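Local coordinates for protein glycosyl hydrolase family 88 (Pedobacter heparinus, PDB 3WIW) that probably removes unsaturated glucuronyl residues from heparin-derived oligosaccharides by hydrolysis, using an alpha6/alpha6-barrel, at residues Ile312-Leu317 with Leu382-Arg387. Sequence-based numbering, arbitrary orientation. Where two conformers were deposited one is given.
Sequences IASALL and LEALKR
Glu-383 OE2 is gripped from several sides. Ser-314 OG donates to Glu-383 OE2 at 2.7 Å, on the anti lone pair, and Tyr-253 of helix 245-262 adds a second hydrogen bond. The guanidinium of Arg-387 lies flat beneath the same oxygen, with Arg-387 NH1 3.6 Å from Glu-383 OE2. No N-H points at the oxygen there, which makes this a long, purely electrostatic pair within one helix turn. The other carboxylate oxygen, Glu-383 OE1, bonds to Tyr-84. Ser-314 suits its place because its short hydroxyl, set anti to the backbone N (chi1 -169°), carries the oxygen toward the acid of the other helix. Ser-314 OG also lies over a face of the Arg-387 guanidinium, close to NH2 but too poorly angled to bond. Arg-387, extended from CG to NE, instead delivers NH2 to Ser-314 O at 2.9 Å, with the oxygen in the guanidinium plane but the nitrogen well above the carbonyl plane. Ala-384, with only a methyl, lets the backbones come close: its CA lies 4.2 Å from Ser-314 CA, and the helix axes approach to 8.3 Å at 28°. Leu-317 CD1 lies against Ala-384 O at 3.2 Å, also touching Ala-384 CB, while Leu-317 CB meets Arg-387 CB. Helices 306-322 and 375-392 of the barrel are thus joined by a largely buried polar cluster, in which arginine and three hydroxyls would be expected to stabilise Glu-383 as a carboxylate.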
# COMPACT_ATOMS: atom_id res chain seq x y z
N ILE A 312 -4.62 6.58 0.94
CA ILE A 312 -5.49 7.54 0.27
C ILE A 312 -4.73 8.82 -0.09
O ILE A 312 -4.87 9.31 -1.21
CB ILE A 312 -6.75 7.86 1.12
CG1 ILE A 312 -7.67 6.64 1.12
CG2 ILE A 312 -7.46 9.09 0.58
CD1 ILE A 312 -8.69 6.66 2.26
N ALA A 313 -3.95 9.36 0.85
CA ALA A 313 -3.19 10.57 0.57
C ALA A 313 -2.23 10.35 -0.61
O ALA A 313 -2.17 11.18 -1.53
CB ALA A 313 -2.44 11.04 1.81
N SER A 314 -1.47 9.25 -0.59
CA SER A 314 -0.53 9.00 -1.67
C SER A 314 -1.26 8.91 -3.01
O SER A 314 -0.86 9.54 -3.99
CB SER A 314 0.28 7.74 -1.41
OG SER A 314 1.31 7.72 -2.36
N ALA A 315 -2.37 8.17 -3.04
CA ALA A 315 -3.13 8.01 -4.27
C ALA A 315 -3.69 9.34 -4.76
O ALA A 315 -3.62 9.64 -5.96
CB ALA A 315 -4.24 7.00 -4.09
N LEU A 316 -4.28 10.12 -3.85
CA LEU A 316 -4.88 11.40 -4.25
C LEU A 316 -3.86 12.37 -4.80
O LEU A 316 -4.16 13.16 -5.71
CB LEU A 316 -5.68 12.02 -3.10
CG LEU A 316 -6.98 11.32 -2.71
CD1 LEU A 316 -7.60 12.08 -1.56
CD2 LEU A 316 -7.94 11.24 -3.89
N LEU A 317 -2.63 12.32 -4.29
CA LEU A 317 -1.57 13.17 -4.83
C LEU A 317 -1.25 12.79 -6.28
O LEU A 317 -1.15 13.67 -7.14
CB LEU A 317 -0.32 13.10 -3.96
CG LEU A 317 -0.49 13.81 -2.61
CD1 LEU A 317 0.61 13.38 -1.63
CD2 LEU A 317 -0.53 15.33 -2.79
N LEU A 382 5.52 7.96 3.84
CA LEU A 382 6.69 8.58 3.22
C LEU A 382 6.51 8.70 1.71
O LEU A 382 6.97 9.68 1.11
CB LEU A 382 8.00 7.86 3.58
CG LEU A 382 8.39 7.92 5.05
CD1 LEU A 382 9.85 7.51 5.18
CD2 LEU A 382 8.17 9.31 5.67
N GLU A 383 5.84 7.74 1.08
CA GLU A 383 5.57 7.86 -0.36
C GLU A 383 4.76 9.12 -0.63
O GLU A 383 5.07 9.90 -1.55
CB GLU A 383 4.82 6.64 -0.85
CG GLU A 383 4.70 6.59 -2.36
CD GLU A 383 3.94 5.37 -2.76
OE1 GLU A 383 4.58 4.34 -3.03
OE2 GLU A 383 2.68 5.40 -2.75
N ALA A 384 3.75 9.37 0.21
CA ALA A 384 2.93 10.56 0.08
C ALA A 384 3.73 11.85 0.30
O ALA A 384 3.58 12.84 -0.44
CB ALA A 384 1.72 10.48 1.03
N LEU A 385 4.61 11.86 1.30
CA LEU A 385 5.47 13.01 1.53
C LEU A 385 6.36 13.29 0.31
O LEU A 385 6.54 14.43 -0.09
CB LEU A 385 6.38 12.83 2.75
CG LEU A 385 5.70 12.71 4.11
CD1 LEU A 385 6.71 12.86 5.23
CD2 LEU A 385 4.60 13.74 4.30
N LYS A 386 6.91 12.24 -0.29
CA LYS A 386 7.74 12.41 -1.47
C LYS A 386 6.91 12.98 -2.64
O LYS A 386 7.35 13.90 -3.33
CB LYS A 386 8.40 11.08 -1.85
CG LYS A 386 9.46 11.21 -2.91
CD LYS A 386 10.19 9.89 -3.19
CE LYS A 386 9.23 8.83 -3.72
NZ LYS A 386 9.94 7.86 -4.62
N ARG A 387 5.70 12.44 -2.85
CA ARG A 387 4.84 12.95 -3.92
C ARG A 387 4.43 14.41 -3.69
O ARG A 387 4.42 15.24 -4.62
CB ARG A 387 3.60 12.06 -4.09
CG ARG A 387 3.93 10.71 -4.64
CD ARG A 387 2.72 9.77 -4.65
NE ARG A 387 3.07 8.48 -5.24
CZ ARG A 387 2.19 7.56 -5.63
NH1 ARG A 387 2.63 6.44 -6.21
NH2 ARG A 387 0.88 7.76 -5.46